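Local coordinates for protein angiotensin-converting enzyme (Anopheles gambiae, PDB 6S1Y) that is a zinc-dependent metallopeptidase of the angiotensin-converting enzyme family that probably cleaves short peptides in the mosquito, at residues L177-Q180 against A181-N185; P216-E219 against Q220-Y224; E454-C457 against K458-M462; P578-Q581 against W582-E586. All coordinates share one frame; numbering follows the deposited sequence.

Contact 1: residues L177-Q180 against A181-N185; sequences LNRQ and AALRN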
loop_
_atom_site.group_PDB
_atom_site.type_symbol
_atom_site.label_atom_id
_atom_site.label_comp_id
_atom_site.label_asym_id
_atom_site.label_seq_id
_atom_site.Cartn_x
_atom_site.Cartn_y
_atom_site.Cartn_z
ATOM N N LEU A 177 22.989 -8.294 -1.923
ATOM C CA LEU A 177 23.173 -8.258 -0.480
ATOM C C LEU A 177 21.895 -8.574 0.273
ATOM O O LEU A 177 21.956 -9.029 1.424
ATOM C CB LEU A 177 23.704 -6.891 -0.061
ATOM C CG LEU A 177 25.133 -6.620 -0.541
ATOM C CD1 LEU A 177 25.493 -5.156 -0.389
ATOM C CD2 LEU A 177 26.126 -7.506 0.216
ATOM N N ASN A 178 20.735 -8.310 -0.327
ATOM C CA ASN A 178 19.486 -8.808 0.245
ATOM C C ASN A 178 19.531 -10.325 0.311
ATOM O O ASN A 178 19.047 -10.931 1.272
ATOM C CB ASN A 178 18.282 -8.326 -0.582
ATOM C CG ASN A 178 16.971 -9.071 -0.223
ATOM O OD1 ASN A 178 16.808 -10.244 -0.533
ATOM N ND2 ASN A 178 16.048 -8.376 0.430
ATOM N N ARG A 179 20.145 -10.951 -0.695
ATOM C CA ARG A 179 20.300 -12.399 -0.692
ATOM C C ARG A 179 21.280 -12.849 0.384
ATOM O O ARG A 179 20.993 -13.784 1.140
ATOM C CB ARG A 179 20.762 -12.873 -2.065
ATOM C CG ARG A 179 20.708 -14.363 -2.226
ATOM C CD ARG A 179 21.149 -14.783 -3.610
ATOM N NE ARG A 179 21.353 -16.225 -3.634
ATOM C CZ ARG A 179 22.527 -16.822 -3.432
ATOM N NH1 ARG A 179 23.626 -16.103 -3.206
ATOM N NH2 ARG A 179 22.604 -18.148 -3.464
ATOM N N GLN A 180 22.441 -12.194 0.472
ATOM C CA GLN A 180 23.410 -12.548 1.510
ATOM C C GLN A 180 22.783 -12.492 2.894
ATOM O O GLN A 180 23.084 -13.324 3.757
ATOM C CB GLN A 180 24.623 -11.622 1.444
ATOM C CG GLN A 180 25.580 -11.953 0.324
ATOM C CD GLN A 180 26.074 -13.391 0.426
ATOM O OE1 GLN A 180 25.954 -14.162 -0.523
ATOM N NE2 GLN A 180 26.605 -13.760 1.596
ATOM N N ALA A 181 21.900 -11.520 3.129
ATOM C CA ALA A 181 21.299 -11.407 4.453
ATOM C C ALA A 181 20.313 -12.536 4.708
ATOM O O ALA A 181 20.190 -13.021 5.838
ATOM C CB ALA A 181 20.617 -10.053 4.599
ATOM N N ALA A 182 19.592 -12.965 3.673
ATOM C CA ALA A 182 18.661 -14.074 3.835
ATOM C C ALA A 182 19.401 -15.371 4.136
ATOM O O ALA A 182 18.973 -16.155 4.997
ATOM C CB ALA A 182 17.811 -14.226 2.573
ATOM N N LEU A 183 20.499 -15.621 3.417
ATOM C CA LEU A 183 21.319 -16.807 3.665
ATOM C C LEU A 183 21.889 -16.800 5.086
ATOM O O LEU A 183 21.823 -17.810 5.796
ATOM C CB LEU A 183 22.449 -16.879 2.636
ATOM C CG LEU A 183 22.005 -17.061 1.183
ATOM C CD1 LEU A 183 23.188 -17.190 0.249
ATOM C CD2 LEU A 183 21.127 -18.282 1.072
ATOM N N ARG A 184 22.431 -15.656 5.525
ATOM C CA ARG A 184 22.945 -15.545 6.881
ATOM C C ARG A 184 21.861 -15.710 7.941
ATOM O O ARG A 184 22.194 -15.885 9.119
ATOM C CB ARG A 184 23.651 -14.196 7.073
ATOM C CG ARG A 184 24.956 -14.068 6.323
ATOM C CD ARG A 184 25.679 -12.775 6.649
ATOM N NE ARG A 184 27.128 -12.987 6.723
ATOM C CZ ARG A 184 27.983 -12.726 5.739
ATOM N NH1 ARG A 184 27.561 -12.226 4.568
ATOM N NH2 ARG A 184 29.276 -12.962 5.926
ATOM N N ASN A 185 20.581 -15.654 7.569
ATOM C CA ASN A 185 19.485 -15.918 8.497
ATOM C C ASN A 185 18.870 -17.298 8.292
ATOM O O ASN A 185 17.840 -17.598 8.891
ATOM C CB ASN A 185 18.395 -14.857 8.353
ATOM C CG ASN A 185 18.575 -13.690 9.306
ATOM O OD1 ASN A 185 18.026 -13.692 10.414
ATOM N ND2 ASN A 185 19.316 -12.672 8.872
#

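Contact 2: residues P216-E219 against Q220-Y224; sequences PLYE and QLHAY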
loop_
_atom_site.group_PDB
_atom_site.type_symbol
_atom_site.label_atom_id
_atom_site.label_comp_id
_atom_site.label_asym_id
_atom_site.label_seq_id
_atom_site.Cartn_x
_atom_site.Cartn_y
_atom_site.Cartn_z
ATOM N N PRO A 216 -11.974 -13.651 -12.969
ATOM C CA PRO A 216 -13.117 -13.474 -13.876
ATOM C C PRO A 216 -13.758 -12.117 -13.712
ATOM O O PRO A 216 -14.185 -11.488 -14.692
ATOM C CB PRO A 216 -14.072 -14.621 -13.488
ATOM C CG PRO A 216 -13.212 -15.612 -12.772
ATOM C CD PRO A 216 -12.190 -14.766 -12.035
ATOM N N LEU A 217 -13.836 -11.640 -12.475
ATOM C CA LEU A 217 -14.399 -10.319 -12.230
ATOM C C LEU A 217 -13.471 -9.246 -12.783
ATOM O O LEU A 217 -13.904 -8.343 -13.511
ATOM C CB LEU A 217 -14.665 -10.158 -10.723
ATOM C CG LEU A 217 -15.428 -11.406 -10.180
ATOM C CD1 LEU A 217 -14.541 -12.619 -9.797
ATOM C CD2 LEU A 217 -16.342 -11.072 -9.000
ATOM N N TYR A 218 -12.172 -9.354 -12.484
ATOM C CA TYR A 218 -11.237 -8.379 -13.015
ATOM C C TYR A 218 -11.277 -8.347 -14.546
ATOM O O TYR A 218 -11.174 -7.276 -15.156
ATOM C CB TYR A 218 -9.829 -8.670 -12.528
ATOM C CG TYR A 218 -8.835 -7.721 -13.181
ATOM C CD1 TYR A 218 -8.777 -6.403 -12.793
ATOM C CD2 TYR A 218 -7.987 -8.143 -14.215
ATOM C CE1 TYR A 218 -7.920 -5.515 -13.380
ATOM C CE2 TYR A 218 -7.095 -7.250 -14.810
ATOM C CZ TYR A 218 -7.076 -5.924 -14.373
ATOM O OH TYR A 218 -6.227 -4.996 -14.925
ATOM N N GLU A 219 -11.444 -9.503 -15.200
ATOM C CA GLU A 219 -11.404 -9.478 -16.663
ATOM C C GLU A 219 -12.665 -8.843 -17.243
ATOM O O GLU A 219 -12.588 -8.144 -18.262
ATOM C CB GLU A 219 -11.153 -10.893 -17.215
ATOM C CG GLU A 219 -9.710 -11.352 -16.864
ATOM C CD GLU A 219 -9.284 -12.709 -17.445
ATOM O OE1 GLU A 219 -8.057 -12.878 -17.570
ATOM O OE2 GLU A 219 -10.144 -13.579 -17.745
ATOM N N GLN A 220 -13.822 -9.029 -16.616
ATOM C CA GLN A 220 -15.003 -8.310 -17.065
ATOM C C GLN A 220 -14.830 -6.801 -16.911
ATOM O O GLN A 220 -15.221 -6.036 -17.794
ATOM C CB GLN A 220 -16.236 -8.797 -16.299
ATOM C CG GLN A 220 -16.601 -10.259 -16.586
ATOM C CD GLN A 220 -16.971 -10.482 -18.039
ATOM O OE1 GLN A 220 -17.718 -9.702 -18.624
ATOM N NE2 GLN A 220 -16.437 -11.551 -18.627
ATOM N N LEU A 221 -14.238 -6.344 -15.810
ATOM C CA LEU A 221 -14.103 -4.901 -15.585
ATOM C C LEU A 221 -13.095 -4.307 -16.548
ATOM O O LEU A 221 -13.353 -3.279 -17.184
ATOM C CB LEU A 221 -13.664 -4.635 -14.150
ATOM C CG LEU A 221 -13.545 -3.165 -13.759
ATOM C CD1 LEU A 221 -14.896 -2.432 -13.946
ATOM C CD2 LEU A 221 -13.072 -3.029 -12.293
ATOM N N HIS A 222 -11.909 -4.933 -16.631
ATOM C CA HIS A 222 -10.928 -4.599 -17.653
ATOM C C HIS A 222 -11.562 -4.476 -19.027
ATOM O O HIS A 222 -11.241 -3.558 -19.788
ATOM C CB HIS A 222 -9.851 -5.682 -17.668
ATOM C CG HIS A 222 -8.860 -5.544 -18.773
ATOM N ND1 HIS A 222 -9.172 -5.815 -20.084
ATOM C CD2 HIS A 222 -7.561 -5.166 -18.758
ATOM C CE1 HIS A 222 -8.113 -5.587 -20.835
ATOM N NE2 HIS A 222 -7.121 -5.200 -20.054
ATOM N N ALA A 223 -12.460 -5.394 -19.372
ATOM C CA ALA A 223 -13.050 -5.370 -20.712
ATOM C C ALA A 223 -13.957 -4.161 -20.901
ATOM O O ALA A 223 -14.005 -3.572 -21.981
ATOM C CB ALA A 223 -13.821 -6.659 -20.956
ATOM N N TYR A 224 -14.696 -3.776 -19.864
ATOM C CA TYR A 224 -15.557 -2.601 -19.982
ATOM C C TYR A 224 -14.732 -1.326 -20.095
ATOM O O TYR A 224 -14.980 -0.488 -20.964
ATOM C CB TYR A 224 -16.508 -2.529 -18.792
ATOM C CG TYR A 224 -17.550 -1.435 -18.947
ATOM C CD1 TYR A 224 -18.695 -1.662 -19.685
ATOM C CD2 TYR A 224 -17.353 -0.169 -18.407
ATOM C CE1 TYR A 224 -19.639 -0.674 -19.871
ATOM C CE2 TYR A 224 -18.316 0.842 -18.563
ATOM C CZ TYR A 224 -19.452 0.583 -19.299
ATOM O OH TYR A 224 -20.395 1.551 -19.479
HETATM O O HOH W 1 -14.497 -13.280 -16.947
HETATM O O HOH W 2 -10.778 -8.262 -20.349
#

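Contact 3: residues E454-C457 against K458-M462; sequences EYNC and KFWEM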
loop_
_atom_site.group_PDB
_atom_site.type_symbol
_atom_site.label_atom_id
_atom_site.label_comp_id
_atom_site.label_asym_id
_atom_site.label_seq_id
_atom_site.Cartn_x
_atom_site.Cartn_y
_atom_site.Cartn_z
ATOM N N GLU A 454 17.063 -10.478 -18.393
ATOM C CA GLU A 454 15.646 -10.465 -18.741
ATOM C C GLU A 454 14.822 -9.674 -17.723
ATOM O O GLU A 454 13.606 -9.853 -17.631
ATOM C CB GLU A 454 15.121 -11.903 -18.864
ATOM C CG GLU A 454 15.759 -12.866 -17.884
ATOM C CD GLU A 454 15.012 -14.183 -17.726
ATOM O OE1 GLU A 454 15.022 -14.714 -16.586
ATOM O OE2 GLU A 454 14.433 -14.689 -18.716
ATOM N N TYR A 455 15.454 -8.779 -16.968
ATOM C CA TYR A 455 14.753 -8.073 -15.894
ATOM C C TYR A 455 13.540 -7.305 -16.418
ATOM O O TYR A 455 12.455 -7.353 -15.825
ATOM C CB TYR A 455 15.705 -7.103 -15.194
ATOM C CG TYR A 455 16.507 -7.649 -14.030
ATOM C CD1 TYR A 455 16.283 -8.906 -13.505
ATOM C CD2 TYR A 455 17.477 -6.866 -13.441
ATOM C CE1 TYR A 455 17.032 -9.365 -12.432
ATOM C CE2 TYR A 455 18.216 -7.308 -12.374
ATOM C CZ TYR A 455 17.995 -8.536 -11.870
ATOM O OH TYR A 455 18.769 -8.915 -10.807
ATOM N N ASN A 456 13.696 -6.590 -17.531
ATOM C CA ASN A 456 12.628 -5.685 -17.908
ATOM C C ASN A 456 11.496 -6.406 -18.622
ATOM O O ASN A 456 10.320 -6.141 -18.339
ATOM C CB ASN A 456 13.151 -4.540 -18.771
ATOM C CG ASN A 456 12.314 -3.258 -18.588
ATOM O OD1 ASN A 456 11.780 -2.995 -17.496
ATOM N ND2 ASN A 456 12.176 -2.476 -19.661
ATOM N N CYS A 457 11.805 -7.330 -19.535
ATOM C CA CYS A 457 10.706 -7.956 -20.263
ATOM C C CYS A 457 9.958 -8.985 -19.414
ATOM O O CYS A 457 8.760 -9.175 -19.626
ATOM C CB CYS A 457 11.220 -8.532 -21.589
ATOM S SG CYS A 457 11.586 -7.131 -22.830
ATOM N N LYS A 458 10.588 -9.611 -18.421
ATOM C CA LYS A 458 9.805 -10.449 -17.516
ATOM C C LYS A 458 8.912 -9.606 -16.606
ATOM O O LYS A 458 7.827 -10.047 -16.215
ATOM C CB LYS A 458 10.718 -11.365 -16.691
ATOM C CG LYS A 458 11.160 -12.644 -17.459
ATOM C CD LYS A 458 9.977 -13.570 -17.721
ATOM C CE LYS A 458 10.392 -14.938 -18.291
ATOM N NZ LYS A 458 9.412 -16.010 -17.898
ATOM N N PHE A 459 9.320 -8.376 -16.292
ATOM C CA PHE A 459 8.434 -7.464 -15.572
ATOM C C PHE A 459 7.194 -7.139 -16.398
ATOM O O PHE A 459 6.058 -7.415 -15.986
ATOM C CB PHE A 459 9.188 -6.193 -15.224
ATOM C CG PHE A 459 8.333 -5.138 -14.569
ATOM C CD1 PHE A 459 7.914 -5.283 -13.249
ATOM C CD2 PHE A 459 8.015 -3.980 -15.247
ATOM C CE1 PHE A 459 7.151 -4.301 -12.629
ATOM C CE2 PHE A 459 7.267 -3.001 -14.648
ATOM C CZ PHE A 459 6.822 -3.164 -13.325
ATOM N N TRP A 460 7.393 -6.570 -17.590
ATOM C CA TRP A 460 6.248 -6.164 -18.393
ATOM C C TRP A 460 5.441 -7.365 -18.877
ATOM O O TRP A 460 4.235 -7.247 -19.108
ATOM C CB TRP A 460 6.710 -5.312 -19.574
ATOM C CG TRP A 460 7.193 -3.956 -19.152
ATOM C CD1 TRP A 460 8.450 -3.424 -19.310
ATOM C CD2 TRP A 460 6.416 -2.950 -18.489
ATOM N NE1 TRP A 460 8.498 -2.133 -18.775
ATOM C CE2 TRP A 460 7.265 -1.833 -18.259
ATOM C CE3 TRP A 460 5.088 -2.885 -18.055
ATOM C CZ2 TRP A 460 6.816 -0.678 -17.640
ATOM C CZ3 TRP A 460 4.654 -1.729 -17.424
ATOM C CH2 TRP A 460 5.518 -0.645 -17.230
ATOM N N GLU A 461 6.073 -8.531 -19.012
ATOM C CA GLU A 461 5.325 -9.728 -19.382
ATOM C C GLU A 461 4.369 -10.121 -18.262
ATOM O O GLU A 461 3.205 -10.454 -18.521
ATOM C CB GLU A 461 6.289 -10.884 -19.725
ATOM C CG GLU A 461 5.595 -12.223 -19.986
ATOM C CD GLU A 461 6.583 -13.387 -20.176
ATOM O OE1 GLU A 461 6.933 -14.049 -19.173
ATOM O OE2 GLU A 461 7.021 -13.620 -21.326
ATOM N N MET A 462 4.832 -10.066 -17.010
ATOM C CA MET A 462 3.940 -10.379 -15.895
ATOM C C MET A 462 2.842 -9.325 -15.746
ATOM O O MET A 462 1.682 -9.664 -15.502
ATOM C CB MET A 462 4.752 -10.510 -14.600
ATOM C CG MET A 462 5.542 -11.828 -14.489
ATOM S SD MET A 462 6.450 -12.020 -12.920
ATOM C CE MET A 462 5.231 -11.286 -11.885
#

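Contact 4: residues P578-Q581 against W582-E586; sequences PLYQ and WLLEE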
loop_
_atom_site.group_PDB
_atom_site.type_symbol
_atom_site.label_atom_id
_atom_site.label_comp_id
_atom_site.label_asym_id
_atom_site.label_seq_id
_atom_site.Cartn_x
_atom_site.Cartn_y
_atom_site.Cartn_z
ATOM N N PRO A 578 -22.615 -7.538 -7.256
ATOM C CA PRO A 578 -23.562 -6.787 -8.104
ATOM C C PRO A 578 -22.885 -6.153 -9.315
ATOM O O PRO A 578 -23.457 -6.133 -10.415
ATOM C CB PRO A 578 -24.149 -5.739 -7.143
ATOM C CG PRO A 578 -23.961 -6.336 -5.759
ATOM C CD PRO A 578 -22.656 -7.097 -5.842
ATOM N N LEU A 579 -21.660 -5.656 -9.152
ATOM C CA LEU A 579 -20.938 -5.122 -10.296
ATOM C C LEU A 579 -20.616 -6.232 -11.293
ATOM O O LEU A 579 -20.805 -6.066 -12.504
ATOM C CB LEU A 579 -19.654 -4.429 -9.839
ATOM C CG LEU A 579 -18.754 -3.904 -10.968
ATOM C CD1 LEU A 579 -19.493 -2.790 -11.724
ATOM C CD2 LEU A 579 -17.399 -3.402 -10.451
ATOM N N TYR A 580 -20.132 -7.372 -10.790
ATOM C CA TYR A 580 -19.802 -8.508 -11.651
ATOM C C TYR A 580 -20.988 -8.930 -12.502
ATOM O O TYR A 580 -20.821 -9.203 -13.697
ATOM C CB TYR A 580 -19.338 -9.684 -10.793
ATOM C CG TYR A 580 -18.932 -10.931 -11.550
ATOM C CD1 TYR A 580 -18.122 -10.857 -12.671
ATOM C CD2 TYR A 580 -19.319 -12.204 -11.108
ATOM C CE1 TYR A 580 -17.720 -12.009 -13.355
ATOM C CE2 TYR A 580 -18.912 -13.369 -11.789
ATOM C CZ TYR A 580 -18.113 -13.262 -12.910
ATOM O OH TYR A 580 -17.723 -14.409 -13.589
ATOM N N GLN A 581 -22.185 -9.017 -11.904
ATOM C CA GLN A 581 -23.362 -9.437 -12.661
ATOM C C GLN A 581 -23.701 -8.410 -13.733
ATOM O O GLN A 581 -24.076 -8.768 -14.849
ATOM C CB GLN A 581 -24.562 -9.657 -11.746
ATOM C CG GLN A 581 -24.359 -10.682 -10.657
ATOM C CD GLN A 581 -23.962 -12.069 -11.197
ATOM O OE1 GLN A 581 -24.430 -12.508 -12.253
ATOM N NE2 GLN A 581 -23.086 -12.750 -10.471
ATOM N N TRP A 582 -23.546 -7.129 -13.425
ATOM C CA TRP A 582 -23.886 -6.107 -14.401
ATOM C C TRP A 582 -22.910 -6.127 -15.570
ATOM O O TRP A 582 -23.322 -6.052 -16.727
ATOM C CB TRP A 582 -23.915 -4.733 -13.739
ATOM C CG TRP A 582 -24.434 -3.688 -14.648
ATOM C CD1 TRP A 582 -25.741 -3.373 -14.880
ATOM C CD2 TRP A 582 -23.655 -2.822 -15.479
ATOM N NE1 TRP A 582 -25.820 -2.342 -15.782
ATOM C CE2 TRP A 582 -24.552 -1.999 -16.176
ATOM C CE3 TRP A 582 -22.291 -2.655 -15.683
ATOM C CZ2 TRP A 582 -24.123 -1.022 -17.071
ATOM C CZ3 TRP A 582 -21.872 -1.682 -16.558
ATOM C CH2 TRP A 582 -22.784 -0.876 -17.239
ATOM N N LEU A 583 -21.618 -6.286 -15.288
ATOM C CA LEU A 583 -20.619 -6.306 -16.353
ATOM C C LEU A 583 -20.803 -7.503 -17.275
ATOM O O LEU A 583 -20.691 -7.368 -18.498
ATOM C CB LEU A 583 -19.221 -6.318 -15.751
ATOM C CG LEU A 583 -18.777 -5.046 -15.006
ATOM C CD1 LEU A 583 -17.503 -5.325 -14.208
ATOM C CD2 LEU A 583 -18.565 -3.913 -15.990
ATOM N N LEU A 584 -21.065 -8.692 -16.709
ATOM C CA LEU A 584 -21.262 -9.886 -17.529
ATOM C C LEU A 584 -22.298 -9.634 -18.613
ATOM O O LEU A 584 -22.103 -9.993 -19.780
ATOM C CB LEU A 584 -21.720 -11.076 -16.672
ATOM C CG LEU A 584 -20.634 -11.815 -15.908
ATOM C CD1 LEU A 584 -21.242 -12.754 -14.852
ATOM C CD2 LEU A 584 -19.755 -12.590 -16.875
ATOM N N GLU A 585 -23.423 -9.033 -18.233
ATOM C CA GLU A 585 -24.486 -8.761 -19.193
ATOM C C GLU A 585 -24.130 -7.595 -20.110
ATOM O O GLU A 585 -24.373 -7.665 -21.319
ATOM C CB GLU A 585 -25.797 -8.496 -18.447
ATOM C CG GLU A 585 -27.009 -8.293 -19.361
ATOM C CD GLU A 585 -27.256 -9.474 -20.312
ATOM O OE1 GLU A 585 -27.823 -9.227 -21.402
ATOM O OE2 GLU A 585 -26.888 -10.635 -19.973
ATOM N N GLU A 586 -23.536 -6.524 -19.566
ATOM C CA GLU A 586 -23.301 -5.330 -20.377
ATOM C C GLU A 586 -22.194 -5.563 -21.406
ATOM O O GLU A 586 -22.308 -5.107 -22.546
ATOM C CB GLU A 586 -22.975 -4.135 -19.477
ATOM C CG GLU A 586 -22.797 -2.804 -20.206
ATOM C CD GLU A 586 -24.097 -2.166 -20.684
ATOM O OE1 GLU A 586 -23.996 -1.066 -21.275
ATOM O OE2 GLU A 586 -25.205 -2.714 -20.454
#

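Contact 1: residues L177-Q180 against A181-N185
Ala181 N donates to Leu177 O (3.0 Å), opening the last turns of helix 168-184 in this mainly helical peptidase, where each amide reaches back four residues in the alpha-helical i to i+4 pattern. The Ala181 methyl leans against Leu177 O and packs on Leu98 of the loop leading into helix 100-119, while Leu177 itself lies on that helix. Next, Ala182 N bonds to Asn178 O; the Asn178 side chain turns the other way, its ND2 held by Tyr95 OH.

The Leu183 side chain rests on the Arg179 guanidinium. Its amide meets Arg179 O almost straight, with an N-H...O angle of 170°, and its CD1 sits 3.6 Å from NH1 of Arg179, over one guanidinium face, nearer the edge of the group than its middle. With CG anti to the backbone N (chi1 -170°) and the chain extended to NE, Arg179 runs out past Leu183 on the exposed flank.

Arg184 follows, its N bonded to Gln180 O and its CG resting 3.3 Å from that same Gln180 O. Farther out, Arg184 NH1 and Gln180 NE2 lie 3.5 Å apart, but both carry only N-H groups and make no bond, their planes 75° apart. At the C-terminal end Asn185 folds back: its ND2 gives Ala181 O a 3.2 Å hydrogen bond, with that oxygen close to the Asn185 amide plane.

Contact 2: residues P216-E219 against Q220-Y224
The long helix 203-233 carries this contact just past a kink: Pro216 has no amide hydrogen to give, and the amide positions of Pro216 and Leu217 make no bond to the preceding turn. Within the contact Gln220 N donates to Pro216 O (3.1 Å). That carbonyl oxygen is gripped twice, since a water also donates to it and accepts a bond from Gln220 NE2 at 3.1 Å. The Gln220 chain bends at chi2 (-63°), which brings the amide back beside the first turn to close this water bridge.

Tyr218 and His222 line the same flank. Tyr218 O takes His222 N at 2.9 Å, and CB of His222 lies over one face of the tyrosine ring, off the ring's centre. Beyond CB the imidazole runs out obliquely to the phenol, and Tyr218 OH comes to the edge of the histidine ring, 4.1 Å from His222 CD2. CG is anti to the backbone N in Tyr218 (chi1 175°) and in His222 (chi1 174°), and the rings leave the helix on neighbouring paths.

Within the helical fold this flank faces the end of helix 455-467: Tyr218 OH is hydrogen-bonded to Ser467 O and His222 NE2 to Gly468 O, while the histidine ring also meets that of Trp596. His222 ND1 shares a hydrogen bond with a second water at 2.9 Å. This water donates to Glu219 O, which also accepts Ala223 N at 3.0 Å. The extended Glu219 side chain forms a salt bridge through OE2 with Arg215, one turn earlier.

Contact 3: residues E454-C457 against K458-M462
Lys458 N donates to Glu454 O at 3.1 Å, the opening bond of helix 455-467, with Glu454 at the N-cap position. The amides of Asn456 and Cys457 in this first turn are taken by the two carboxylate oxygens of Glu477, OE1 and OE2 respectively. The Glu454 carboxylate has its own partner, OE1 accepting from Lys451 N; OE2 merely lies beside the lysine chain, 4.1 Å from Lys458 CG. The charged atoms of this pair stay apart, and Lys458 NZ instead makes a weak salt bridge to Glu461 OE1 at 3.4 Å.

Tyr455 O receives a weak bond from Phe459 N and a second from Tyr441 OH, while the Tyr455 hydroxyl is paired with Gln172. Glu461 N closes the turn on Cys457 O at 2.8 Å. The cysteine sulfur forms the disulfide to Cys602, tying this helix to the C-terminal strand.

Both polar atoms of the Asn456 amide have partners: OD1 accepts from Asp481 N and ND2 gives to Thr476 O. Asn456 O takes Trp460 N in a nearly straight bond (3.1 Å, 172°). With CG anti to the backbone N (chi1 -151°), Asn456 runs beside Trp460, amide and indole planes 74° apart. Trp460 NE1 donates to Asp481 OD2, so Asp481 serves both side chains, as donor and as acceptor. Asn456 ND2 stands at the indole edge in the ring plane, 3.8 Å from Trp460 NE1.

Contact 4: residues P578-Q581 against W582-E586
Leu583 N to Leu579 O, at 2.9 Å, is the shortest hydrogen bond across this part of helix 577-590, an amphipathic alpha helix near the C-terminus that packs against helices 203-233 and 414-429. The two side chains follow that bond on the buried side: CG of Leu579 meets CD1 of Leu583 at 3.8 Å as the chains cross. Leu579 also lies on Phe421 of helix 414-429, and Leu583 on Tyr224 of helix 203-233, so each leucine of the pair touches a different neighbouring helix.

One residue on, Tyr580 O accepts Leu584 N at 3.1 Å, and the side chains add a CH-pi contact. Leu584 CD1 stands over one face of the phenol ring, 3.8 Å from its centroid and 15° off the ring normal. The tyrosine has CG anti to the backbone N (chi1 -179°), which swings its ring forward along the helix until it lies beneath that methyl. The closest ring atom is Tyr580 CZ, 3.7 Å from Leu584 CD1, while the CG of Leu584 touches the CE1 side.

Trp582 N bonds to Pro578 O at 3.2 Å, and its indole turns off toward Pro266, Phe267 and Ile418, with CB of Glu586 over one face. On the exposed side Gln581 bends back at chi2 (-57°) to give its NE2 to Asp577, one turn earlier. Gln581 O accepts Glu585 N in a weak bond of 3.5 Å. OE1 of Gln581 ends 4.1 Å from CD1 of Leu584.

All four contacts lie along single helices, but their settings differ. Contact 2 is buried; the other three are partly buried, and contact 1, at a helix C-terminus, carries its arginines on an exposed flank. Contacts 2 and 4 belong to neighbouring helices and touch, Leu217 CD2 reaching Tyr580 CG at 3.6 Å and Gln220 meeting Leu584. The side-chain chemistry of contact 4 is chiefly apolar, whereas contact 2 adds bridging waters and ring partners. Contact 3 begins a helix and is tied by carboxylates and a disulfide to other parts of the chain. Contacts 1 and 4 lie on opposite sides of the chain's centre, their own centres about 47 Å apart.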